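Local coordinates for protein SusD homolog (Bacteroides thetaiotaomicron VPI-5482, PDB 3FDH) that probably binds glycans at the outer membrane as a SusD/RagB-family lipoprotein working beside a SusC-like transporter, at residues Gly128-Ser133 with Tyr464-Ser469; Asn80-Ser85 with Ala121-Phe126; Asn42-Ser47 with Ser72-Asn77; Arg440-Asn445 with Phe460-Pro465. One frame throughout, in Å; residues are numbered along the deposited sequence.

Interaction 1 of 4, residues Gly128-Ser133 with Tyr464-Ser469; sequences GDAPCS and YPYGNS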
loop_
_atom_site.group_PDB
_atom_site.type_symbol
_atom_site.label_atom_id
_atom_site.label_comp_id
_atom_site.label_asym_id
_atom_site.label_seq_id
_atom_site.Cartn_x
_atom_site.Cartn_y
_atom_site.Cartn_z
ATOM N N GLY A 128 6.357 -0.341 -14.325
ATOM C CA GLY A 128 5.758 -0.321 -15.660
ATOM C C GLY A 128 6.083 -1.591 -16.385
ATOM O O GLY A 128 6.001 -2.686 -15.824
ATOM N N ASP A 129 6.467 -1.409 -17.643
ATOM C CA ASP A 129 6.921 -2.509 -18.485
ATOM C C ASP A 129 8.172 -3.059 -17.824
ATOM O O ASP A 129 9.048 -2.291 -17.382
ATOM C CB ASP A 129 7.279 -2.052 -19.876
ATOM C CG ASP A 129 6.060 -1.671 -20.708
ATOM O OD1 ASP A 129 4.945 -1.481 -20.176
ATOM O OD2 ASP A 129 6.259 -1.555 -21.914
ATOM N N ALA A 130 8.299 -4.382 -17.835
ATOM C CA ALA A 130 9.366 -5.018 -17.070
ATOM C C ALA A 130 9.412 -6.530 -17.294
ATOM O O ALA A 130 8.426 -7.120 -17.756
ATOM C CB ALA A 130 9.106 -4.721 -15.527
ATOM N N PRO A 131 10.571 -7.162 -17.025
ATOM C CA PRO A 131 10.612 -8.610 -17.187
ATOM C C PRO A 131 9.627 -9.272 -16.260
ATOM O O PRO A 131 9.388 -8.787 -15.150
ATOM C CB PRO A 131 12.055 -8.980 -16.805
ATOM C CG PRO A 131 12.865 -7.706 -17.046
ATOM C CD PRO A 131 11.904 -6.562 -16.798
ATOM N N CYS A 132 9.027 -10.351 -16.733
ATOM C CA CYS A 132 8.089 -11.106 -15.898
ATOM C C CYS A 132 7.930 -12.549 -16.377
ATOM O O CYS A 132 8.376 -13.493 -15.737
ATOM C CB CYS A 132 6.742 -10.396 -15.885
ATOM S SG CYS A 132 5.535 -11.110 -14.745
ATOM N N SER A 133 7.315 -12.676 -17.532
ATOM C CA SER A 133 7.070 -13.989 -18.137
ATOM C C SER A 133 8.346 -14.792 -18.328
ATOM O O SER A 133 8.332 -16.020 -18.304
ATOM C CB SER A 133 6.363 -13.830 -19.493
ATOM O OG SER A 133 7.225 -13.312 -20.507
ATOM N N TYR A 464 8.650 4.306 -10.362
ATOM C CA TYR A 464 9.941 4.053 -9.694
ATOM C C TYR A 464 10.956 3.645 -10.758
ATOM O O TYR A 464 10.605 2.913 -11.696
ATOM C CB TYR A 464 9.877 2.937 -8.678
ATOM C CG TYR A 464 9.118 3.357 -7.420
ATOM C CD1 TYR A 464 8.309 4.457 -7.460
ATOM C CD2 TYR A 464 9.222 2.633 -6.254
ATOM C CE1 TYR A 464 7.587 4.831 -6.318
ATOM C CE2 TYR A 464 8.535 2.996 -5.161
ATOM C CZ TYR A 464 7.736 4.076 -5.184
ATOM O OH TYR A 464 7.058 4.358 -3.996
ATOM N N PRO A 465 12.229 4.051 -10.582
ATOM C CA PRO A 465 13.214 3.622 -11.555
ATOM C C PRO A 465 13.610 2.143 -11.431
ATOM O O PRO A 465 13.626 1.555 -10.338
ATOM C CB PRO A 465 14.431 4.511 -11.224
ATOM C CG PRO A 465 14.270 4.843 -9.769
ATOM C CD PRO A 465 12.798 5.021 -9.616
ATOM N N TYR A 466 13.923 1.557 -12.569
ATOM C CA TYR A 466 14.378 0.156 -12.619
ATOM C C TYR A 466 15.646 -0.041 -11.785
ATOM O O TYR A 466 16.518 0.851 -11.678
ATOM C CB TYR A 466 14.666 -0.302 -14.054
ATOM C CG TYR A 466 13.478 -0.241 -15.012
ATOM C CD1 TYR A 466 12.416 -1.125 -14.889
ATOM C CD2 TYR A 466 13.431 0.702 -16.035
ATOM C CE1 TYR A 466 11.307 -1.059 -15.758
ATOM C CE2 TYR A 466 12.339 0.761 -16.924
ATOM C CZ TYR A 466 11.298 -0.130 -16.789
ATOM O OH TYR A 466 10.231 -0.058 -17.648
ATOM N N GLY A 467 15.764 -1.246 -11.243
ATOM C CA GLY A 467 16.895 -1.611 -10.395
ATOM C C GLY A 467 18.150 -1.717 -11.193
ATOM O O GLY A 467 18.155 -2.235 -12.302
ATOM N N ASN A 468 19.238 -1.228 -10.617
ATOM C CA ASN A 468 20.525 -1.207 -11.325
ATOM C C ASN A 468 21.064 -2.606 -11.532
ATOM O O ASN A 468 21.949 -2.837 -12.357
ATOM C CB ASN A 468 21.585 -0.299 -10.653
ATOM C CG ASN A 468 22.000 -0.773 -9.272
ATOM O OD1 ASN A 468 21.266 -0.635 -8.322
ATOM N ND2 ASN A 468 23.207 -1.300 -9.159
ATOM N N SER A 469 20.522 -3.548 -10.787
ATOM C CA SER A 469 20.952 -4.920 -10.934
ATOM C C SER A 469 20.610 -5.365 -12.322
ATOM O O SER A 469 21.330 -6.133 -12.929
ATOM C CB SER A 469 20.303 -5.845 -9.922
ATOM O OG SER A 469 20.982 -5.723 -8.679
#
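Tyr466 points its ring toward the carbonyl of Asp129 and the methyl of Ala130, so that the phenol end and one ring edge do the touching and neither ring face takes part in this contact. Its OH donates to Asp129 O at 2.5 Å, but the position of that carbonyl oxygen is somewhat doubtful and the shortness should carry little weight. Asp129 O lies near the ring plane, on the CE1 side of the rim. Ala130 CB approaches the same edge, 4.3 Å from Tyr466 CE1, in a light apolar contact. With CG anti to its own carbonyl carbon (chi1 -60°), the Tyr466 ring bridges two backbones whose nearest CA atoms, those of Ala130 and Tyr466, are 8.5 Å apart. Asp129 takes part through its main chain: the carboxylate leads away, and OD1 accepts a hydrogen bond from Gln154 N. Gly128, with positive phi, turns the chain out of helix 106-127 just before this carbonyl, while Gly467, the N-cap of helix 468-473, directly follows the tyrosine. Met151, Val477, Ala480 and Phe127 also touch the Tyr466 side chain. With mostly apolar neighbours, Tyr466 OH appears to find its polar partner in the main-chain carbonyl of Asp129, although the exact length of that bond is uncertain, and thereby links the loop before helix 468-473 to the turn between helix 106-127 and strand 130-131.

Interaction 2 of 4, residues Asn80-Ser85 with Ala121-Phe126; sequences NGIYSS and ALIADF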
loop_
_atom_site.group_PDB
_atom_site.type_symbol
_atom_site.label_atom_id
_atom_site.label_comp_id
_atom_site.label_asym_id
_atom_site.label_seq_id
_atom_site.Cartn_x
_atom_site.Cartn_y
_atom_site.Cartn_z
ATOM N N ASN A 80 14.899 -6.262 -6.466
ATOM C CA ASN A 80 15.441 -7.622 -6.320
ATOM C C ASN A 80 14.574 -8.490 -5.424
ATOM O O ASN A 80 14.340 -9.661 -5.686
ATOM C CB ASN A 80 16.855 -7.575 -5.769
ATOM C CG ASN A 80 17.844 -7.067 -6.785
ATOM O OD1 ASN A 80 17.669 -7.263 -7.995
ATOM N ND2 ASN A 80 18.905 -6.432 -6.305
ATOM N N GLY A 81 14.035 -7.875 -4.390
ATOM C CA GLY A 81 13.217 -8.596 -3.402
ATOM C C GLY A 81 11.880 -9.078 -3.949
ATOM O O GLY A 81 11.440 -10.194 -3.675
ATOM N N ILE A 82 11.269 -8.236 -4.762
ATOM C CA ILE A 82 9.994 -8.552 -5.381
ATOM C C ILE A 82 10.179 -9.712 -6.374
ATOM O O ILE A 82 9.417 -10.665 -6.372
ATOM C CB ILE A 82 9.372 -7.320 -6.047
ATOM C CG1 ILE A 82 8.936 -6.318 -4.957
ATOM C CG2 ILE A 82 8.193 -7.732 -6.923
ATOM C CD1 ILE A 82 8.812 -4.864 -5.497
ATOM N N TYR A 83 11.222 -9.632 -7.186
ATOM C CA TYR A 83 11.530 -10.697 -8.146
ATOM C C TYR A 83 11.883 -11.991 -7.419
ATOM O O TYR A 83 11.456 -13.074 -7.803
ATOM C CB TYR A 83 12.623 -10.305 -9.131
ATOM C CG TYR A 83 12.098 -9.485 -10.288
ATOM C CD1 TYR A 83 11.473 -10.107 -11.358
ATOM C CD2 TYR A 83 12.253 -8.099 -10.323
ATOM C CE1 TYR A 83 11.004 -9.384 -12.429
ATOM C CE2 TYR A 83 11.770 -7.347 -11.398
ATOM C CZ TYR A 83 11.144 -7.999 -12.450
ATOM O OH TYR A 83 10.644 -7.312 -13.542
ATOM N N SER A 84 12.589 -11.858 -6.317
ATOM C CA SER A 84 12.939 -13.035 -5.504
ATOM C C SER A 84 11.685 -13.755 -4.964
ATOM O O SER A 84 11.591 -14.975 -4.965
ATOM C CB SER A 84 13.827 -12.632 -4.319
ATOM O OG SER A 84 14.085 -13.777 -3.513
ATOM N N SER A 85 10.741 -12.971 -4.469
ATOM C CA SER A 85 9.507 -13.514 -3.891
ATOM C C SER A 85 8.667 -14.139 -4.984
ATOM O O SER A 85 8.043 -15.168 -4.774
ATOM C CB SER A 85 8.716 -12.432 -3.155
ATOM O OG SER A 85 9.479 -11.854 -2.127
ATOM N N ALA A 121 2.061 -7.597 -9.608
ATOM C CA ALA A 121 1.365 -6.297 -9.595
ATOM C C ALA A 121 2.290 -5.208 -9.086
ATOM O O ALA A 121 2.304 -4.083 -9.596
ATOM C CB ALA A 121 0.122 -6.373 -8.728
ATOM N N LEU A 122 3.065 -5.532 -8.062
ATOM C CA LEU A 122 4.016 -4.520 -7.511
ATOM C C LEU A 122 5.000 -4.159 -8.607
ATOM O O LEU A 122 5.371 -3.012 -8.824
ATOM C CB LEU A 122 4.724 -5.039 -6.239
ATOM C CG LEU A 122 3.873 -5.142 -4.969
ATOM C CD1 LEU A 122 4.599 -5.950 -3.882
ATOM C CD2 LEU A 122 3.466 -3.757 -4.453
ATOM N N ILE A 123 5.386 -5.163 -9.360
ATOM C CA ILE A 123 6.332 -4.920 -10.441
ATOM C C ILE A 123 5.699 -3.984 -11.464
ATOM O O ILE A 123 6.263 -2.957 -11.891
ATOM C CB ILE A 123 6.752 -6.231 -11.170
ATOM C CG1 ILE A 123 7.681 -7.082 -10.297
ATOM C CG2 ILE A 123 7.505 -5.914 -12.445
ATOM C CD1 ILE A 123 8.015 -8.442 -10.904
ATOM N N ALA A 124 4.527 -4.399 -11.899
ATOM C CA ALA A 124 3.834 -3.687 -12.965
ATOM C C ALA A 124 3.460 -2.293 -12.526
ATOM O O ALA A 124 3.623 -1.344 -13.253
ATOM C CB ALA A 124 2.594 -4.481 -13.462
ATOM N N ASP A 125 2.965 -2.167 -11.315
ATOM C CA ASP A 125 2.481 -0.853 -10.825
ATOM C C ASP A 125 3.581 0.176 -10.635
ATOM O O ASP A 125 3.427 1.389 -10.964
ATOM C CB ASP A 125 1.704 -1.012 -9.538
ATOM C CG ASP A 125 0.402 -1.668 -9.768
ATOM O OD1 ASP A 125 -0.072 -1.705 -10.932
ATOM O OD2 ASP A 125 -0.134 -2.187 -8.771
ATOM N N PHE A 126 4.721 -0.315 -10.159
ATOM C CA PHE A 126 5.800 0.594 -9.788
ATOM C C PHE A 126 6.787 0.831 -10.871
ATOM O O PHE A 126 7.275 1.937 -11.004
ATOM C CB PHE A 126 6.431 0.196 -8.442
ATOM C CG PHE A 126 5.549 0.540 -7.339
ATOM C CD1 PHE A 126 4.484 -0.291 -7.001
ATOM C CD2 PHE A 126 5.657 1.766 -6.735
ATOM C CE1 PHE A 126 3.600 0.101 -6.077
ATOM C CE2 PHE A 126 4.801 2.140 -5.783
ATOM C CZ PHE A 126 3.755 1.330 -5.461
#
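Ile123 fits between Ile82 and Tyr83, and its outer branch, CG1 and CD1, makes the tight half of the contact. Ile82 CG2 presses on Ile123 CG1 at 3.5 Å, closer than usual for two carbons, as the two isoleucines run alongside each other with opposed directions. Beyond it, Ile123 CD1 sits over one face of the Tyr83 ring, 3.6 Å from the ring centroid and 20° off the normal, a CH-pi contact displaced toward the CE1-CZ side. The Tyr83 side chain runs at about a right angle to the isoleucine, and Ile123 CG2 comes within 3.6 Å of Tyr83 OH. That hydroxyl has its polar partner in Pro131 O, a bond that should steady the ring beneath the methyl. Packing is looser where Ile82 CD1 meets Leu122 CB at 4.2 Å, although this side is buried too. Toward solvent the contact ends at Tyr83, itself partly exposed, and the next residue, Ser84, is exposed. No hydrogen bond joins the two segments. Their short axes pass 10.2 Å apart at 146°, the nearly antiparallel pairing of successive helices, consistent with the TPR-like helical fold of SusD relatives. Asn36 of helix 21-37 touches both Ile82 and Leu122, Thr432 of helix 431-443 touches Leu122, and Ala130 of strand 130-131 packs on both Tyr83 and Ile123.

Interaction 3 of 4, residues Asn42-Ser47 with Ser72-Asn77; sequences NTYASS and SSTFNN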
loop_
_atom_site.group_PDB
_atom_site.type_symbol
_atom_site.label_atom_id
_atom_site.label_comp_id
_atom_site.label_asym_id
_atom_site.label_seq_id
_atom_site.Cartn_x
_atom_site.Cartn_y
_atom_site.Cartn_z
ATOM N N ASN A 42 6.833 1.430 0.058
ATOM C CA ASN A 42 5.836 2.098 0.918
ATOM C C ASN A 42 6.434 3.340 1.563
ATOM O O ASN A 42 5.779 4.377 1.720
ATOM C CB ASN A 42 5.319 1.175 2.026
ATOM C CG ASN A 42 4.247 1.825 2.917
ATOM O OD1 ASN A 42 3.101 2.016 2.475
ATOM N ND2 ASN A 42 4.569 2.048 4.218
ATOM N N THR A 43 7.700 3.199 1.929
ATOM C CA THR A 43 8.421 4.285 2.580
ATOM C C THR A 43 8.478 5.531 1.696
ATOM O O THR A 43 8.146 6.661 2.125
ATOM C CB THR A 43 9.804 3.787 3.062
ATOM O OG1 THR A 43 9.555 2.770 4.082
ATOM C CG2 THR A 43 10.641 4.977 3.639
ATOM N N TYR A 44 8.876 5.309 0.455
ATOM C CA TYR A 44 9.000 6.401 -0.517
ATOM C C TYR A 44 7.638 6.904 -0.951
ATOM O O TYR A 44 7.409 8.110 -1.081
ATOM C CB TYR A 44 9.902 6.008 -1.685
ATOM C CG TYR A 44 11.364 5.985 -1.340
ATOM C CD1 TYR A 44 11.906 4.991 -0.502
ATOM C CD2 TYR A 44 12.235 6.925 -1.865
ATOM C CE1 TYR A 44 13.285 4.964 -0.203
ATOM C CE2 TYR A 44 13.614 6.923 -1.559
ATOM C CZ TYR A 44 14.134 5.934 -0.743
ATOM O OH TYR A 44 15.494 5.954 -0.481
ATOM N N ALA A 45 6.708 5.991 -1.186
ATOM C CA ALA A 45 5.337 6.393 -1.505
ATOM C C ALA A 45 4.786 7.369 -0.481
ATOM O O ALA A 45 4.092 8.347 -0.798
ATOM C CB ALA A 45 4.431 5.145 -1.620
ATOM N N SER A 46 5.097 7.102 0.774
ATOM C CA SER A 46 4.632 7.948 1.877
ATOM C C SER A 46 5.007 9.394 1.663
ATOM O O SER A 46 4.222 10.312 1.905
ATOM C CB SER A 46 5.199 7.485 3.225
ATOM O OG SER A 46 4.795 6.190 3.573
ATOM N N SER A 47 6.219 9.579 1.157
ATOM C CA SER A 47 6.718 10.907 0.849
ATOM C C SER A 47 6.054 11.430 -0.439
ATOM O O SER A 47 5.548 12.526 -0.506
ATOM C CB SER A 47 8.239 10.893 0.618
ATOM O OG SER A 47 8.672 12.098 0.038
ATOM N N SER A 72 18.601 4.498 -10.407
ATOM C CA SER A 72 18.409 3.036 -10.477
ATOM C C SER A 72 18.835 2.355 -9.146
ATOM O O SER A 72 18.404 1.250 -8.817
ATOM C CB SER A 72 19.139 2.449 -11.695
ATOM O OG SER A 72 20.507 2.790 -11.689
ATOM N N SER A 73 19.620 3.043 -8.329
ATOM C CA SER A 73 20.039 2.429 -7.054
ATOM C C SER A 73 18.985 2.423 -6.015
ATOM O O SER A 73 18.959 1.578 -5.130
ATOM C CB SER A 73 21.153 3.223 -6.393
ATOM O OG SER A 73 22.258 3.241 -7.215
ATOM N N THR A 74 18.100 3.394 -6.140
ATOM C CA THR A 74 17.173 3.681 -5.075
ATOM C C THR A 74 16.287 2.533 -4.679
ATOM O O THR A 74 16.080 2.293 -3.478
ATOM C CB THR A 74 16.349 4.897 -5.432
ATOM O OG1 THR A 74 17.251 5.976 -5.683
ATOM C CG2 THR A 74 15.421 5.247 -4.352
ATOM N N PHE A 75 15.722 1.864 -5.672
ATOM C CA PHE A 75 14.792 0.746 -5.390
ATOM C C PHE A 75 15.362 -0.566 -5.808
ATOM O O PHE A 75 14.635 -1.513 -6.019
ATOM C CB PHE A 75 13.451 0.979 -6.070
ATOM C CG PHE A 75 12.764 2.232 -5.563
ATOM C CD1 PHE A 75 12.255 2.245 -4.289
ATOM C CD2 PHE A 75 12.706 3.400 -6.329
ATOM C CE1 PHE A 75 11.671 3.359 -3.777
ATOM C CE2 PHE A 75 12.132 4.547 -5.821
ATOM C CZ PHE A 75 11.612 4.530 -4.539
ATOM N N ASN A 76 16.678 -0.624 -5.913
ATOM C CA ASN A 76 17.329 -1.883 -6.331
ATOM C C ASN A 76 17.015 -3.045 -5.407
ATOM O O ASN A 76 16.684 -4.153 -5.839
ATOM C CB ASN A 76 18.835 -1.750 -6.451
ATOM C CG ASN A 76 19.435 -2.890 -7.256
ATOM O OD1 ASN A 76 18.948 -3.214 -8.333
ATOM N ND2 ASN A 76 20.470 -3.520 -6.725
ATOM N N ASN A 77 17.102 -2.788 -4.111
ATOM C CA ASN A 77 16.800 -3.824 -3.126
ATOM C C ASN A 77 15.353 -4.295 -3.203
ATOM O O ASN A 77 15.070 -5.505 -3.190
ATOM C CB ASN A 77 17.089 -3.356 -1.708
ATOM C CG ASN A 77 18.559 -3.301 -1.398
ATOM O OD1 ASN A 77 19.381 -3.920 -2.078
ATOM N ND2 ASN A 77 18.908 -2.550 -0.350
HETATM O O HOH W 1 16.994 3.175 -1.088
#
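Tyr44 meets Phe75 from its first side-chain atom onward: Tyr44 CB lies in the plane of the phenylalanine ring, at its edge, 3.6 Å from Phe75 CZ. One atom further, Tyr44 CG is 3.5 Å from the same Phe75 CZ; Tyr44 CD1 lies 3.7 Å from Phe75 CE1 and Tyr44 CD2 again faces CZ, so the CE1-CZ edge of Phe75 sits over one face of the tyrosine near its CB end. Ring centroids of Tyr44 and Phe75 are 4.8 Å apart with planes at 72°, a T-shaped (edge-to-face) pair in which Tyr44 offers the face. The torsion chi1 of -74°, with CG anti to the carbonyl carbon, carries the tyrosine out from helix 40-48 toward the start of helix 76-95. Phe75 is the N-cap residue there and belongs to the type I turn Ser73-Asn76, so the aromatic pair joins one helix to the entrance of another in the largely helical SusD-like fold. Further along the tyrosine, CE2 lies 3.7 Å from Thr74 CG2, which approaches the ring obliquely; this methyl also lies over one face of the Phe75 ring and thus packs against both aromatics. Tyr44 CZ and OH stay near the same methyl, and at the hydroxyl a water adds a polar bridge, donating to Tyr44 OH at 3.2 Å and to Thr74 O at 2.7 Å. Tyr44 OH is also hydrogen-bonded to Glu68 OE2, while the backbone carbonyl of Glu68 takes Thr74 OG1.

Interaction 4 of 4, residues Arg440-Asn445 with Phe460-Pro465; sequences RMKGLN and FPLRYP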
loop_
_atom_site.group_PDB
_atom_site.type_symbol
_atom_site.label_atom_id
_atom_site.label_comp_id
_atom_site.label_asym_id
_atom_site.label_seq_id
_atom_site.Cartn_x
_atom_site.Cartn_y
_atom_site.Cartn_z
ATOM N N ARG A 440 -3.455 6.853 -10.779
ATOM C CA ARG A 440 -4.568 6.400 -11.620
ATOM C C ARG A 440 -5.448 7.609 -11.841
ATOM O O ARG A 440 -5.903 7.837 -12.967
ATOM C CB ARG A 440 -5.326 5.242 -10.992
ATOM C CG ARG A 440 -6.608 4.891 -11.705
ATOM C CD ARG A 440 -7.216 3.611 -11.191
ATOM N NE ARG A 440 -7.521 3.633 -9.777
ATOM C CZ ARG A 440 -8.693 4.045 -9.276
ATOM N NH1 ARG A 440 -9.651 4.509 -10.078
ATOM N NH2 ARG A 440 -8.867 4.042 -7.979
HETATM N N MSE A 441 -5.707 8.365 -10.771
HETATM C CA MSE A 441 -6.499 9.624 -10.873
HETATM C C MSE A 441 -5.871 10.591 -11.867
HETATM O O MSE A 441 -6.567 11.257 -12.643
HETATM C CB MSE A 441 -6.654 10.317 -9.559
HETATM C CG MSE A 441 -7.798 9.678 -8.889
HETATM SE SE MSE A 441 -8.353 10.249 -7.081
HETATM C CE MSE A 441 -7.076 9.424 -5.983
ATOM N N LYS A 442 -4.542 10.678 -11.814
ATOM C CA LYS A 442 -3.817 11.495 -12.771
ATOM C C LYS A 442 -4.116 11.103 -14.218
ATOM O O LYS A 442 -4.403 11.964 -15.065
ATOM C CB LYS A 442 -2.303 11.430 -12.571
ATOM C CG LYS A 442 -1.811 12.337 -11.535
ATOM C CD LYS A 442 -0.264 12.416 -11.463
ATOM C CE LYS A 442 0.370 13.149 -12.612
ATOM N NZ LYS A 442 0.088 14.601 -12.717
ATOM N N GLY A 443 -4.049 9.801 -14.488
ATOM C CA GLY A 443 -4.341 9.291 -15.814
ATOM C C GLY A 443 -5.773 9.571 -16.243
ATOM O O GLY A 443 -6.043 9.746 -17.419
ATOM N N LEU A 444 -6.669 9.682 -15.272
ATOM C CA LEU A 444 -8.097 9.954 -15.506
ATOM C C LEU A 444 -8.370 11.467 -15.504
ATOM O O LEU A 444 -9.487 11.922 -15.643
ATOM C CB LEU A 444 -8.960 9.285 -14.425
ATOM C CG LEU A 444 -8.913 7.765 -14.403
ATOM C CD1 LEU A 444 -9.676 7.172 -13.217
ATOM C CD2 LEU A 444 -9.456 7.244 -15.742
ATOM N N ASN A 445 -7.297 12.215 -15.353
ATOM C CA ASN A 445 -7.325 13.674 -15.235
ATOM C C ASN A 445 -8.214 14.173 -14.144
ATOM O O ASN A 445 -9.014 15.088 -14.329
ATOM C CB ASN A 445 -7.711 14.373 -16.519
ATOM C CG ASN A 445 -7.343 15.806 -16.485
ATOM O OD1 ASN A 445 -6.513 16.208 -15.660
ATOM N ND2 ASN A 445 -7.951 16.611 -17.361
ATOM N N PHE A 460 7.408 15.278 -10.083
ATOM C CA PHE A 460 6.528 14.317 -9.449
ATOM C C PHE A 460 6.791 12.955 -10.075
ATOM O O PHE A 460 6.626 12.792 -11.279
ATOM C CB PHE A 460 5.054 14.638 -9.641
ATOM C CG PHE A 460 4.198 13.614 -9.008
ATOM C CD1 PHE A 460 4.091 13.556 -7.630
ATOM C CD2 PHE A 460 3.584 12.638 -9.771
ATOM C CE1 PHE A 460 3.379 12.553 -7.010
ATOM C CE2 PHE A 460 2.837 11.674 -9.173
ATOM C CZ PHE A 460 2.737 11.612 -7.779
ATOM N N PRO A 461 7.237 11.964 -9.281
ATOM C CA PRO A 461 7.528 10.693 -9.913
ATOM C C PRO A 461 6.317 9.876 -10.301
ATOM O O PRO A 461 5.501 9.488 -9.467
ATOM C CB PRO A 461 8.332 9.943 -8.857
ATOM C CG PRO A 461 7.917 10.550 -7.554
ATOM C CD PRO A 461 7.348 11.906 -7.817
ATOM N N LEU A 462 6.259 9.579 -11.591
ATOM C CA LEU A 462 5.114 8.841 -12.164
ATOM C C LEU A 462 5.296 7.350 -12.013
ATOM O O LEU A 462 4.395 6.557 -12.294
ATOM C CB LEU A 462 4.982 9.155 -13.648
ATOM C CG LEU A 462 4.813 10.626 -13.984
ATOM C CD1 LEU A 462 4.780 10.843 -15.485
ATOM C CD2 LEU A 462 3.554 11.105 -13.448
ATOM N N ARG A 463 6.494 7.002 -11.570
ATOM C CA ARG A 463 6.904 5.601 -11.407
ATOM C C ARG A 463 8.210 5.537 -10.656
ATOM O O ARG A 463 8.818 6.584 -10.404
ATOM C CB ARG A 463 7.116 4.968 -12.796
ATOM C CG ARG A 463 8.207 5.598 -13.626
ATOM C CD ARG A 463 7.894 5.448 -15.116
ATOM N NE ARG A 463 7.981 4.070 -15.592
ATOM C CZ ARG A 463 7.440 3.611 -16.710
ATOM N NH1 ARG A 463 6.703 4.395 -17.487
ATOM N NH2 ARG A 463 7.626 2.337 -17.030
ATOM N N TYR A 464 8.650 4.306 -10.362
ATOM C CA TYR A 464 9.941 4.053 -9.694
ATOM C C TYR A 464 10.956 3.645 -10.758
ATOM O O TYR A 464 10.605 2.913 -11.696
ATOM C CB TYR A 464 9.877 2.937 -8.678
ATOM C CG TYR A 464 9.118 3.357 -7.420
ATOM C CD1 TYR A 464 8.309 4.457 -7.460
ATOM C CD2 TYR A 464 9.222 2.633 -6.254
ATOM C CE1 TYR A 464 7.587 4.831 -6.318
ATOM C CE2 TYR A 464 8.535 2.996 -5.161
ATOM C CZ TYR A 464 7.736 4.076 -5.184
ATOM O OH TYR A 464 7.058 4.358 -3.996
ATOM N N PRO A 465 12.229 4.051 -10.582
ATOM C CA PRO A 465 13.214 3.622 -11.555
ATOM C C PRO A 465 13.610 2.143 -11.431
ATOM O O PRO A 465 13.626 1.555 -10.338
ATOM C CB PRO A 465 14.431 4.511 -11.224
ATOM C CG PRO A 465 14.270 4.843 -9.769
ATOM C CD PRO A 465 12.798 5.021 -9.616
#
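Lys442 lays its aliphatic chain beside Phe460 and across Leu462. CD of the lysine is 3.9 Å from Phe460 CE2, reaching the ring obliquely as the lysine lies antiparallel along the phenylalanine side chain. One carbon further, Lys442 CE meets Leu462 CD2 at 3.9 Å, here with the side chains crossing at about a right angle. The lysine is bent at chi3 (72°) and chi4 (66°), which folds CE round toward the leucine methyl and turns the amino group off the apolar surface. NZ hydrogen-bonds O1 of a tetraethylene glycol, probably carried over from crystallisation. The lysine stands on the last turn of helix 431-443, which closes in a Schellman motif at Asn445, where phi is positive; the partners belong to the irregular chain between helices 456-459 and 468-473. Phe460 is buried, the lysine exposed, so the methylenes border the outer side of this packing. One face of the Phe460 ring also carries CD of the adjoining Pro461, and the ring meets Phe438 of helix 431-443. Two polar bonds hold the loop along that helix: Tyr435 OH with Pro461 O and Arg439 NH1 with Leu462 O.

Interactions 1, 2 and 3 are buried and lie on neighbouring parts of the fold, whereas interaction 4 reaches the surface at an exposed lysine. Helix 76-95 serves interaction 3 at its entrance and interaction 2 further along; interactions 1 and 4 share Tyr464 and Pro465. Tyr464 brings the groups together: its backbone pairs with Phe126 from the second contact, and its ring stacks on Phe75 from the third. A hydrogen bond between Asn76 OD1 and Ser469 N connects interactions 3 and 1. Chemistry shifts with place: apolar and CH-pi packing between helices in interaction 2, aromatic pairing plus water in interaction 3, phenol to carbonyl in interaction 1, lysine methylenes at the edge in interaction 4.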